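Local atomic coordinates of predicted acetamidase/formamidase (Thermoanaerobacter tengcongensis, PDB entry 3TKK), a protein that probably hydrolyses carbon-nitrogen bonds in linear amides, as its acetamidase/formamidase relatives do, and binds zinc and calcium ions. Residues H11-F16 / N60-P65; L32-M37 / L180-L185; P129-I134 / H186-D191; G135-A140 / V169-F174. One frame throughout, in Å; residues are numbered along the deposited sequence.

Contact 1. Residues H11-F16 / N60-P65; sequences HHIFAF and NPATGP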
loop_
_atom_site.group_PDB
_atom_site.type_symbol
_atom_site.label_atom_id
_atom_site.label_comp_id
_atom_site.label_asym_id
_atom_site.label_seq_id
_atom_site.Cartn_x
_atom_site.Cartn_y
_atom_site.Cartn_z
ATOM N N HIS A 11 7.887 -24.841 -23.185
ATOM C CA HIS A 11 8.479 -25.420 -21.976
ATOM C C HIS A 11 7.844 -24.759 -20.772
ATOM O O HIS A 11 8.236 -23.651 -20.414
ATOM C CB HIS A 11 9.993 -25.200 -21.937
ATOM C CG HIS A 11 10.728 -25.804 -23.090
ATOM N ND1 HIS A 11 11.446 -26.977 -22.987
ATOM C CD2 HIS A 11 10.873 -25.378 -24.363
ATOM C CE1 HIS A 11 11.982 -27.250 -24.163
ATOM N NE2 HIS A 11 11.663 -26.282 -25.001
ATOM N N HIS A 12 6.866 -25.365 -20.119
ATOM C CA HIS A 12 6.256 -24.637 -19.022
ATOM C C HIS A 12 5.801 -25.630 -17.930
ATOM O O HIS A 12 5.664 -26.827 -18.218
ATOM C CB HIS A 12 4.988 -23.840 -19.474
ATOM C CG HIS A 12 4.074 -24.597 -20.404
ATOM N ND1 HIS A 12 3.218 -25.594 -19.966
ATOM C CD2 HIS A 12 3.869 -24.499 -21.748
ATOM C CE1 HIS A 12 2.527 -26.076 -20.988
ATOM N NE2 HIS A 12 2.877 -25.413 -22.075
ATOM N N ILE A 13 5.445 -25.085 -16.768
ATOM C CA ILE A 13 5.018 -25.923 -15.635
ATOM C C ILE A 13 3.738 -25.346 -15.037
ATOM O O ILE A 13 3.450 -24.137 -15.179
ATOM C CB ILE A 13 6.053 -25.836 -14.550
ATOM C CG1 ILE A 13 6.201 -24.360 -14.085
ATOM C CG2 ILE A 13 7.450 -26.464 -15.059
ATOM C CD1 ILE A 13 7.269 -24.245 -13.175
ATOM N N PHE A 14 3.037 -26.138 -14.228
ATOM C CA PHE A 14 1.852 -25.626 -13.588
ATOM C C PHE A 14 2.075 -25.488 -12.066
ATOM O O PHE A 14 1.272 -24.904 -11.381
ATOM C CB PHE A 14 0.637 -26.590 -13.924
ATOM C CG PHE A 14 0.182 -26.416 -15.372
ATOM C CD1 PHE A 14 -0.542 -25.264 -15.737
ATOM C CD2 PHE A 14 0.614 -27.299 -16.359
ATOM C CE1 PHE A 14 -0.910 -25.061 -17.050
ATOM C CE2 PHE A 14 0.300 -27.111 -17.692
ATOM C CZ PHE A 14 -0.487 -25.981 -18.063
ATOM N N ALA A 15 3.121 -26.112 -11.524
ATOM C CA ALA A 15 3.387 -25.941 -10.098
ATOM C C ALA A 15 4.866 -25.800 -9.947
ATOM O O ALA A 15 5.598 -26.408 -10.748
ATOM C CB ALA A 15 2.869 -27.238 -9.307
ATOM N N PHE A 16 5.346 -25.039 -8.948
ATOM C CA PHE A 16 6.843 -24.919 -8.721
ATOM C C PHE A 16 7.255 -26.136 -7.929
ATOM O O PHE A 16 6.664 -26.400 -6.856
ATOM C CB PHE A 16 7.203 -23.615 -8.002
ATOM C CG PHE A 16 7.084 -22.426 -8.882
ATOM C CD1 PHE A 16 5.848 -21.907 -9.239
ATOM C CD2 PHE A 16 8.246 -21.837 -9.433
ATOM C CE1 PHE A 16 5.784 -20.740 -10.142
ATOM C CE2 PHE A 16 8.203 -20.722 -10.304
ATOM C CZ PHE A 16 6.947 -20.213 -10.686
ATOM N N ASN A 60 -2.228 -20.368 -15.163
ATOM C CA ASN A 60 -0.879 -19.890 -14.777
ATOM C C ASN A 60 0.333 -20.683 -15.265
ATOM O O ASN A 60 1.241 -20.954 -14.411
ATOM C CB ASN A 60 -0.694 -19.835 -13.238
ATOM C CG ASN A 60 -1.622 -18.875 -12.588
ATOM O OD1 ASN A 60 -2.434 -19.228 -11.689
ATOM N ND2 ASN A 60 -1.542 -17.644 -13.033
ATOM N N PRO A 61 0.408 -20.996 -16.596
ATOM C CA PRO A 61 1.499 -21.870 -16.957
ATOM C C PRO A 61 2.706 -20.992 -16.830
ATOM O O PRO A 61 2.687 -19.917 -17.275
ATOM C CB PRO A 61 1.180 -22.275 -18.422
ATOM C CG PRO A 61 0.244 -21.140 -18.935
ATOM C CD PRO A 61 -0.451 -20.599 -17.713
ATOM N N ALA A 62 3.750 -21.426 -16.171
ATOM C CA ALA A 62 4.965 -20.622 -16.128
ATOM C C ALA A 62 6.027 -21.188 -17.081
ATOM O O ALA A 62 6.318 -22.364 -17.065
ATOM C CB ALA A 62 5.474 -20.625 -14.677
ATOM N N THR A 63 6.707 -20.351 -17.831
ATOM C CA THR A 63 7.692 -20.857 -18.744
ATOM C C THR A 63 8.949 -21.211 -17.923
ATOM O O THR A 63 9.303 -20.470 -16.983
ATOM C CB THR A 63 7.980 -19.840 -19.830
ATOM O OG1 THR A 63 6.747 -19.621 -20.541
ATOM C CG2 THR A 63 9.133 -20.390 -20.810
ATOM N N GLY A 64 9.604 -22.346 -18.244
ATOM C CA GLY A 64 10.681 -22.862 -17.419
ATOM C C GLY A 64 10.482 -24.364 -17.127
ATOM O O GLY A 64 9.649 -25.070 -17.769
ATOM N N PRO A 65 11.261 -24.899 -16.175
ATOM C CA PRO A 65 12.168 -24.139 -15.326
ATOM C C PRO A 65 13.560 -24.014 -15.922
ATOM O O PRO A 65 13.965 -24.774 -16.807
ATOM C CB PRO A 65 12.186 -24.952 -14.000
ATOM C CG PRO A 65 11.670 -26.342 -14.384
ATOM C CD PRO A 65 11.197 -26.321 -15.831
#
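I13 and A62 form a hydrogen-bonded antiparallel pair, joined by I13 N to A62 O at 2.9 Å and by A62 N to I13 O at 2.9 Å. The next rung is the non-hydrogen-bonded pair H12 and T63. Beyond it G64 N donates to H11 O at 2.9 Å, from above the carbonyl plane. Strand 12-13 thus lines the start of strand 62-69.

The I13 side chain can be followed outward. CB carries two branches that part at once. CG1 sits between the backbone N and the carbonyl carbon (chi1 60°) and lies 3.9 Å from A62 CB. CG2 goes the other way and meets P65 CD at 3.8 Å. The tip, CD1, meets A181 of the neighbouring strand 180-186. F14 CE1 meets P61 CB at 3.7 Å. T63 OG1 turns elsewhere, to E35 O.

G64 has a phi of 131°, where a CB would be jammed against the preceding carbonyl O, and a cis peptide bond leads into P65. Main-chain bonds set the register, and I13, A62 and P65 add apolar packing in the interior.

Contact 2. Residues L32-M37 / L180-L185; sequences LEVETM and LALGDL. With ZN (zinc ion), chain F; CA (calcium ion), chain G.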
loop_
_atom_site.group_PDB
_atom_site.type_symbol
_atom_site.label_atom_id
_atom_site.label_comp_id
_atom_site.label_asym_id
_atom_site.label_seq_id
_atom_site.Cartn_x
_atom_site.Cartn_y
_atom_site.Cartn_z
ATOM N N LEU A 32 18.246 -14.614 -20.941
ATOM C CA LEU A 32 17.217 -15.321 -21.675
ATOM C C LEU A 32 16.085 -14.407 -22.134
ATOM O O LEU A 32 15.626 -13.643 -21.313
ATOM C CB LEU A 32 16.540 -16.357 -20.744
ATOM C CG LEU A 32 17.465 -17.503 -20.379
ATOM C CD1 LEU A 32 17.983 -17.408 -18.882
ATOM C CD2 LEU A 32 16.694 -18.829 -20.575
ATOM N N GLU A 33 15.534 -14.634 -23.331
ATOM C CA GLU A 33 14.222 -14.098 -23.721
ATOM C C GLU A 33 13.246 -15.197 -23.557
ATOM O O GLU A 33 13.375 -16.298 -24.225
ATOM C CB GLU A 33 14.151 -13.678 -25.219
ATOM C CG GLU A 33 15.263 -12.794 -25.626
ATOM C CD GLU A 33 15.025 -12.099 -27.044
ATOM O OE1 GLU A 33 13.825 -11.897 -27.429
ATOM O OE2 GLU A 33 16.026 -11.721 -27.745
ATOM N N VAL A 34 12.330 -14.958 -22.636
ATOM C CA VAL A 34 11.461 -15.977 -22.164
ATOM C C VAL A 34 10.030 -15.683 -22.678
ATOM O O VAL A 34 9.455 -14.660 -22.321
ATOM C CB VAL A 34 11.475 -16.021 -20.674
ATOM C CG1 VAL A 34 10.538 -17.180 -20.096
ATOM C CG2 VAL A 34 12.923 -16.332 -20.079
ATOM N N GLU A 35 9.453 -16.570 -23.523
ATOM C CA GLU A 35 8.050 -16.420 -23.981
ATOM C C GLU A 35 7.066 -17.043 -22.992
ATOM O O GLU A 35 7.320 -18.146 -22.468
ATOM C CB GLU A 35 7.950 -17.222 -25.300
ATOM C CG GLU A 35 6.591 -17.250 -25.960
ATOM C CD GLU A 35 6.630 -18.199 -27.212
ATOM O OE1 GLU A 35 6.650 -19.448 -27.094
ATOM O OE2 GLU A 35 6.691 -17.668 -28.318
ATOM N N THR A 36 5.937 -16.361 -22.778
ATOM C CA THR A 36 4.952 -16.846 -21.850
ATOM C C THR A 36 3.624 -16.964 -22.553
ATOM O O THR A 36 3.391 -16.303 -23.542
ATOM C CB THR A 36 4.856 -15.898 -20.608
ATOM O OG1 THR A 36 4.493 -14.607 -21.111
ATOM C CG2 THR A 36 6.207 -15.757 -19.909
ATOM N N MET A 37 2.750 -17.799 -22.048
ATOM C CA MET A 37 1.365 -17.689 -22.429
ATOM C C MET A 37 0.656 -16.901 -21.289
ATOM O O MET A 37 1.171 -16.726 -20.116
ATOM C CB MET A 37 0.741 -19.051 -22.576
ATOM C CG MET A 37 1.316 -20.026 -23.597
ATOM S SD MET A 37 0.679 -21.663 -23.063
ATOM C CE MET A 37 -0.641 -21.927 -24.250
ATOM N N LEU A 180 14.183 -21.667 -12.069
ATOM C CA LEU A 180 13.403 -20.452 -12.207
ATOM C C LEU A 180 12.328 -20.651 -13.209
ATOM O O LEU A 180 12.605 -21.257 -14.261
ATOM C CB LEU A 180 14.318 -19.364 -12.624
ATOM C CG LEU A 180 13.714 -17.987 -13.058
ATOM C CD1 LEU A 180 13.186 -17.159 -11.778
ATOM C CD2 LEU A 180 14.734 -17.198 -13.704
ATOM N N ALA A 181 11.104 -20.159 -12.948
ATOM C CA ALA A 181 10.044 -20.162 -14.017
ATOM C C ALA A 181 9.206 -18.859 -13.821
ATOM O O ALA A 181 9.194 -18.261 -12.709
ATOM C CB ALA A 181 9.140 -21.317 -14.000
ATOM N N LEU A 182 8.698 -18.376 -14.956
ATOM C CA LEU A 182 7.896 -17.087 -14.980
ATOM C C LEU A 182 6.689 -17.132 -15.918
ATOM O O LEU A 182 6.657 -17.828 -16.942
ATOM C CB LEU A 182 8.741 -15.817 -15.061
ATOM C CG LEU A 182 9.502 -15.717 -16.467
ATOM C CD1 LEU A 182 9.974 -14.415 -16.794
ATOM C CD2 LEU A 182 10.731 -16.509 -16.289
ATOM N N GLY A 183 5.678 -16.385 -15.613
ATOM C CA GLY A 183 4.629 -16.226 -16.575
ATOM C C GLY A 183 3.641 -15.170 -16.060
ATOM O O GLY A 183 3.990 -14.368 -15.248
ATOM N N ASP A 184 2.378 -15.331 -16.453
ATOM C CA ASP A 184 1.275 -14.438 -16.040
ATOM C C ASP A 184 1.578 -13.029 -16.166
ATOM O O ASP A 184 1.403 -12.318 -15.135
ATOM C CB ASP A 184 0.955 -14.784 -14.542
ATOM C CG ASP A 184 -0.179 -13.975 -13.943
ATOM O OD1 ASP A 184 -1.171 -13.767 -14.610
ATOM O OD2 ASP A 184 -0.173 -13.552 -12.740
ATOM N N LEU A 185 2.025 -12.570 -17.363
ATOM C CA LEU A 185 2.238 -11.196 -17.585
ATOM C C LEU A 185 0.933 -10.400 -17.582
ATOM O O LEU A 185 -0.153 -10.970 -17.933
ATOM C CB LEU A 185 3.035 -10.851 -18.922
ATOM C CG LEU A 185 4.310 -11.645 -19.314
ATOM C CD1 LEU A 185 4.990 -11.192 -20.762
ATOM C CD2 LEU A 185 5.344 -11.587 -18.280
HETATM ZN ZN ZN F . -2.792 -12.529 -14.023
HETATM CA CA CA G . -1.648 -13.733 -10.948
HETATM O O HOH W 1 1.820 -14.230 -19.822
HETATM O O HOH W 2 1.232 -17.424 -17.756
HETATM O O HOH W 3 -3.516 -12.546 -12.118
HETATM O O HOH W 4 -2.532 -15.862 -11.890
HETATM O O HOH W 5 -3.658 -14.524 -9.768
#
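Strands 32-36 and 180-185 run past each other at 50°, with their axes 7.1 Å apart at closest approach and no direct hydrogen bond between them. This is face-to-face packing of two beta sheets, as in a beta sandwich. Strand 31-36 belongs to the nine-stranded mixed sheet and strand 180-186 to the other large sheet.

V34 and T36 both point from their strand toward the second one. V34 CG1 touches L182 CD2 at 3.9 Å, the two side chains meeting at a slant. T36 splits its branches between two neighbours. A chi1 of 60° sets OG1 between the backbone N and the carbonyl carbon and turns the methyl, CG2, to the backbone of L182 and G183, 3.7 Å from G183 CA. The hydroxyl lies across the L185 side chain at about a right angle, with OG1 3.5 Å from L185 CD1. OG1 is also hydrogen-bonded to G203 O.

Two waters link the strands near their ends. Water 1 joins T36 OG1, M37 O and L185 N, with its bond to L185 N 3.0 Å long. Water 2 links M37 O to D184 N, so M37 O is gripped by both waters.

D184 leaves its strand on the side away from strand 32-36, and its carboxylate binds both metals. E200, H186 and the oxidised C39 also bind the zinc ion; N157 and D159 also bind the calcium ion. The D184 carboxylate bridges the two metals: OD1 binds zinc at 2.1 Å and OD2 binds calcium at 2.3 Å.

Contact 3. Residues P129-I134 / H186-D191; sequences PVKPMI and HALMGD. With ZN (zinc ion), chain F.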
loop_
_atom_site.group_PDB
_atom_site.type_symbol
_atom_site.label_atom_id
_atom_site.label_comp_id
_atom_site.label_asym_id
_atom_site.label_seq_id
_atom_site.Cartn_x
_atom_site.Cartn_y
_atom_site.Cartn_z
ATOM N N PRO A 129 -2.618 3.763 -20.308
ATOM C CA PRO A 129 -1.183 3.528 -20.740
ATOM C C PRO A 129 -0.691 2.206 -20.165
ATOM O O PRO A 129 -1.044 1.920 -19.001
ATOM C CB PRO A 129 -0.455 4.723 -20.094
ATOM C CG PRO A 129 -1.607 5.961 -20.315
ATOM C CD PRO A 129 -2.776 5.067 -19.626
ATOM N N VAL A 130 0.091 1.405 -20.903
ATOM C CA VAL A 130 0.439 0.048 -20.361
ATOM C C VAL A 130 1.469 0.217 -19.257
ATOM O O VAL A 130 2.207 1.228 -19.256
ATOM C CB VAL A 130 0.996 -0.906 -21.464
ATOM C CG1 VAL A 130 -0.174 -1.310 -22.348
ATOM C CG2 VAL A 130 2.057 -0.175 -22.308
ATOM N N LYS A 131 1.476 -0.693 -18.295
ATOM C CA LYS A 131 2.561 -0.750 -17.272
ATOM C C LYS A 131 2.859 -2.225 -17.080
ATOM O O LYS A 131 2.439 -2.855 -16.125
ATOM C CB LYS A 131 2.146 -0.059 -15.963
ATOM C CG LYS A 131 1.964 1.483 -16.179
ATOM C CD LYS A 131 1.454 1.978 -14.763
ATOM C CE LYS A 131 1.362 3.572 -14.773
ATOM N NZ LYS A 131 0.324 3.859 -13.731
ATOM N N PRO A 132 3.632 -2.802 -18.001
ATOM C CA PRO A 132 3.737 -4.324 -17.980
ATOM C C PRO A 132 4.474 -4.838 -16.801
ATOM O O PRO A 132 5.417 -4.194 -16.324
ATOM C CB PRO A 132 4.611 -4.629 -19.176
ATOM C CG PRO A 132 4.214 -3.471 -20.084
ATOM C CD PRO A 132 4.142 -2.242 -19.211
ATOM N N MET A 133 4.068 -6.029 -16.320
ATOM C CA MET A 133 4.694 -6.505 -15.129
ATOM C C MET A 133 4.542 -8.045 -15.178
ATOM O O MET A 133 3.803 -8.577 -16.055
ATOM C CB MET A 133 3.919 -6.034 -13.834
ATOM C CG MET A 133 2.371 -6.385 -13.875
ATOM S SD MET A 133 1.557 -6.353 -12.262
ATOM C CE MET A 133 2.208 -7.831 -11.665
ATOM N N ILE A 134 5.254 -8.709 -14.294
ATOM C CA ILE A 134 5.277 -10.142 -14.369
ATOM C C ILE A 134 4.538 -10.583 -13.082
ATOM O O ILE A 134 5.010 -10.208 -11.975
ATOM C CB ILE A 134 6.739 -10.738 -14.363
ATOM C CG1 ILE A 134 7.542 -10.260 -15.661
ATOM C CG2 ILE A 134 6.545 -12.319 -14.083
ATOM C CD1 ILE A 134 9.078 -10.221 -15.564
ATOM N N HIS A 186 1.077 -9.097 -17.221
ATOM C CA HIS A 186 -0.114 -8.186 -17.181
ATOM C C HIS A 186 0.329 -6.973 -17.919
ATOM O O HIS A 186 1.460 -6.602 -17.712
ATOM C CB HIS A 186 -0.576 -7.742 -15.787
ATOM C CG HIS A 186 -1.007 -8.864 -14.899
ATOM N ND1 HIS A 186 -0.876 -8.819 -13.541
ATOM C CD2 HIS A 186 -1.607 -10.030 -15.181
ATOM C CE1 HIS A 186 -1.236 -9.977 -13.023
ATOM N NE2 HIS A 186 -1.693 -10.729 -14.015
ATOM N N ALA A 187 -0.472 -6.494 -18.866
ATOM C CA ALA A 187 -0.164 -5.203 -19.493
ATOM C C ALA A 187 -0.359 -3.995 -18.520
ATOM O O ALA A 187 0.133 -2.873 -18.775
ATOM C CB ALA A 187 -1.141 -5.024 -20.657
ATOM N N LEU A 188 -1.119 -4.208 -17.473
ATOM C CA LEU A 188 -1.546 -3.220 -16.472
ATOM C C LEU A 188 -2.221 -3.944 -15.306
ATOM O O LEU A 188 -3.015 -4.767 -15.555
ATOM C CB LEU A 188 -2.631 -2.333 -17.019
ATOM C CG LEU A 188 -2.874 -1.021 -16.217
ATOM C CD1 LEU A 188 -1.590 -0.234 -15.816
ATOM C CD2 LEU A 188 -3.954 -0.150 -17.003
ATOM N N MET A 189 -1.961 -3.495 -14.085
ATOM C CA MET A 189 -2.682 -4.052 -12.909
ATOM C C MET A 189 -2.449 -3.019 -11.789
ATOM O O MET A 189 -1.361 -2.421 -11.686
ATOM C CB MET A 189 -2.059 -5.440 -12.490
ATOM C CG MET A 189 -2.904 -6.150 -11.317
ATOM S SD MET A 189 -1.880 -7.415 -10.553
ATOM C CE MET A 189 -0.898 -6.330 -9.538
ATOM N N GLY A 190 -3.432 -2.808 -10.928
ATOM C CA GLY A 190 -3.234 -2.046 -9.750
ATOM C C GLY A 190 -2.973 -2.849 -8.519
ATOM O O GLY A 190 -3.458 -4.013 -8.329
ATOM N N ASP A 191 -2.382 -2.189 -7.547
ATOM C CA ASP A 191 -1.986 -2.910 -6.343
ATOM C C ASP A 191 -3.275 -3.413 -5.710
ATOM O O ASP A 191 -4.362 -2.697 -5.666
ATOM C CB ASP A 191 -1.355 -1.998 -5.218
ATOM C CG ASP A 191 0.198 -1.819 -5.393
ATOM O OD1 ASP A 191 0.857 -2.642 -6.098
ATOM O OD2 ASP A 191 0.759 -0.853 -4.860
HETATM ZN ZN ZN F . -2.792 -12.529 -14.023
HETATM O O HOH W 6 0.940 -2.902 -14.026
HETATM O O HOH W 3 -3.516 -12.546 -12.118
#
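K131 N makes a short hydrogen bond to A187 O, 2.6 Å. Two residues later, M133 and H186 form a hydrogen-bonded antiparallel pair. H186 N gives to M133 O at 3.0 Å, and M133 N gives to H186 O at 3.0 Å, nearly along the C=O axis. Water 6 donates to K131 O and takes a weak bond from M189 N.

Both ring nitrogens of H186 have partners. NE2 binds the zinc ion at 2.1 Å. ND1 gives a weak, long hydrogen bond to M133 SD, 3.7 Å away, and the sulfur sits at the ring edge, near its plane. With chi1 of M133 at 53°, CG stands between the backbone N and the carbonyl carbon, and the bend at chi3 then brings CE beside ND1. The sulfur also meets M189 CE at 3.7 Å. With an alanine in place of M133, H186 ND1 would probably lose its sulfur partner and a gap would open beside M189.

Farther out, K131 lays the start of its chain on L188, with CB 3.7 Å from CD1. V130 CG1 and A187 CB make a looser apolar touch. D191 bonds to N272 of the second subunit, so the same loop runs from the metal to the dimer interface.

The arrangement is a metal-site second shell: a methionine beside the ring of a zinc-binding histidine, at the end of a strand pair.

Contact 4. Residues G135-A140 / V169-F174; sequences GVIGVA and VYFPVF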
loop_
_atom_site.group_PDB
_atom_site.type_symbol
_atom_site.label_atom_id
_atom_site.label_comp_id
_atom_site.label_asym_id
_atom_site.label_seq_id
_atom_site.Cartn_x
_atom_site.Cartn_y
_atom_site.Cartn_z
ATOM N N GLY A 135 3.440 -11.314 -13.204
ATOM C CA GLY A 135 2.676 -11.715 -12.023
ATOM C C GLY A 135 3.225 -12.959 -11.296
ATOM O O GLY A 135 3.134 -13.060 -10.077
ATOM N N VAL A 136 3.714 -13.958 -12.064
ATOM C CA VAL A 136 4.157 -15.249 -11.512
ATOM C C VAL A 136 5.684 -15.295 -11.837
ATOM O O VAL A 136 6.116 -15.234 -13.011
ATOM C CB VAL A 136 3.458 -16.348 -12.202
ATOM C CG1 VAL A 136 4.164 -17.721 -12.012
ATOM C CG2 VAL A 136 1.977 -16.518 -11.619
ATOM N N ILE A 137 6.513 -15.446 -10.810
ATOM C CA ILE A 137 7.917 -15.628 -11.082
ATOM C C ILE A 137 8.517 -16.176 -9.797
ATOM O O ILE A 137 8.144 -15.736 -8.691
ATOM C CB ILE A 137 8.684 -14.390 -11.467
ATOM C CG1 ILE A 137 10.171 -14.762 -11.587
ATOM C CG2 ILE A 137 8.437 -13.205 -10.423
ATOM C CD1 ILE A 137 10.949 -13.419 -12.465
ATOM N N GLY A 138 9.316 -17.241 -9.919
ATOM C CA GLY A 138 9.755 -17.957 -8.709
ATOM C C GLY A 138 10.774 -19.031 -8.997
ATOM O O GLY A 138 11.093 -19.333 -10.167
ATOM N N VAL A 139 11.250 -19.665 -7.941
ATOM C CA VAL A 139 12.102 -20.823 -8.032
ATOM C C VAL A 139 11.405 -21.971 -7.291
ATOM O O VAL A 139 10.353 -21.791 -6.724
ATOM C CB VAL A 139 13.416 -20.525 -7.283
ATOM C CG1 VAL A 139 14.099 -19.285 -7.881
ATOM C CG2 VAL A 139 13.092 -20.290 -5.661
ATOM N N ALA A 140 12.004 -23.163 -7.349
ATOM C CA ALA A 140 11.386 -24.307 -6.704
ATOM C C ALA A 140 11.513 -24.182 -5.190
ATOM O O ALA A 140 12.532 -23.779 -4.671
ATOM C CB ALA A 140 12.027 -25.652 -7.163
ATOM N N VAL A 169 14.647 -8.915 -9.069
ATOM C CA VAL A 169 14.028 -9.700 -8.006
ATOM C C VAL A 169 15.026 -10.723 -7.435
ATOM O O VAL A 169 15.735 -11.411 -8.253
ATOM C CB VAL A 169 12.912 -10.483 -8.638
ATOM C CG1 VAL A 169 12.079 -11.066 -7.482
ATOM C CG2 VAL A 169 12.044 -9.511 -9.475
ATOM N N TYR A 170 15.106 -10.858 -6.110
ATOM C CA TYR A 170 16.097 -11.664 -5.517
ATOM C C TYR A 170 15.357 -12.736 -4.886
ATOM O O TYR A 170 14.450 -12.448 -4.161
ATOM C CB TYR A 170 16.840 -10.836 -4.474
ATOM C CG TYR A 170 17.675 -9.756 -5.102
ATOM C CD1 TYR A 170 19.069 -9.933 -5.241
ATOM C CD2 TYR A 170 17.107 -8.599 -5.524
ATOM C CE1 TYR A 170 19.859 -8.982 -5.751
ATOM C CE2 TYR A 170 17.890 -7.579 -6.029
ATOM C CZ TYR A 170 19.254 -7.783 -6.180
ATOM O OH TYR A 170 20.049 -6.811 -6.685
ATOM N N PHE A 171 15.736 -14.010 -5.114
ATOM C CA PHE A 171 15.037 -15.093 -4.535
ATOM C C PHE A 171 15.954 -15.947 -3.691
ATOM O O PHE A 171 17.070 -16.328 -4.153
ATOM C CB PHE A 171 14.549 -16.074 -5.697
ATOM C CG PHE A 171 13.464 -15.504 -6.537
ATOM C CD1 PHE A 171 12.177 -15.430 -6.055
ATOM C CD2 PHE A 171 13.729 -15.084 -7.784
ATOM C CE1 PHE A 171 11.126 -14.810 -6.816
ATOM C CE2 PHE A 171 12.715 -14.455 -8.593
ATOM C CZ PHE A 171 11.401 -14.376 -8.110
ATOM N N PRO A 172 15.505 -16.322 -2.522
ATOM C CA PRO A 172 16.239 -17.419 -1.897
ATOM C C PRO A 172 16.220 -18.689 -2.712
ATOM O O PRO A 172 15.157 -19.064 -3.218
ATOM C CB PRO A 172 15.435 -17.748 -0.624
ATOM C CG PRO A 172 14.251 -16.803 -0.549
ATOM C CD PRO A 172 14.192 -16.050 -1.908
ATOM N N VAL A 173 17.351 -19.415 -2.759
ATOM C CA VAL A 173 17.504 -20.703 -3.477
ATOM C C VAL A 173 17.245 -21.865 -2.515
ATOM O O VAL A 173 17.888 -21.994 -1.461
ATOM C CB VAL A 173 18.932 -20.827 -4.116
ATOM C CG1 VAL A 173 19.026 -22.037 -5.012
ATOM C CG2 VAL A 173 19.151 -19.587 -5.074
ATOM N N PHE A 174 16.275 -22.705 -2.868
ATOM C CA PHE A 174 15.926 -23.864 -2.085
ATOM C C PHE A 174 16.522 -25.145 -2.629
ATOM O O PHE A 174 16.736 -26.062 -1.862
ATOM C CB PHE A 174 14.416 -23.933 -1.880
ATOM C CG PHE A 174 13.886 -22.677 -1.169
ATOM C CD1 PHE A 174 14.113 -22.493 0.201
ATOM C CD2 PHE A 174 13.283 -21.684 -1.872
ATOM C CE1 PHE A 174 13.686 -21.369 0.833
ATOM C CE2 PHE A 174 12.866 -20.515 -1.261
ATOM C CZ PHE A 174 13.034 -20.336 0.082
HETATM O O HOH W 7 15.019 -23.153 -5.636
#
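A140 O and F174 N are joined through water 7, which donates to A140 O at 2.7 Å and accepts from F174 N. The same carbonyl oxygen lies at the edge of the F174 ring, near its plane. The rest is mostly apolar packing.

F171 fills the middle. Its CG is anti to the carbonyl carbon (chi1 -70°), and the ring reaches across to strand 136-138. G138 CA lies over one face in a CH-pi contact, 4.3 Å from the ring centroid. I137 gathers at the far end of the ring: CG1 is 3.7 Å from F171 CZ, and CG2 meets the edge in plane. V139 runs alongside F171 in the opposite direction, with CG1 3.9 Å from F171 CB. The other methyl, V139 CG2, presses on P172 O at 3.4 Å. That oxygen is buried and has no polar partner in the model. V139 CG2 also touches the F174 ring edge, at CD2. A leucine in place of F171 would probably take the flat face away from G138 CA and leave a gap beside I137.

F171 also touches V79 of strand 76-86. Strands 133-138 and 168-172 belong to different sheets, and the arrangement is that of side chains packed between two stacked beta sheets.

In the fold
Contacts 1 and 3 join neighbours by main-chain hydrogen bonds, contact 3 at the end of its strand pair. Contacts 2 and 4 instead join the two large sheets through side chains and waters. Contacts 1, 2 and 4 are buried; contact 3 is only partly so and alone reaches the second subunit. Strand 180-186 runs between strands 62-69 and 133-138, so it ties contact 1 to contacts 3 and 4: T63 N bonds to L182 O, and G183 N to V136 O. Contacts 2 and 3 share the zinc ion and water 3. Contact 4 lies farther from the metals, and its chemistry is mainly hydrophobic.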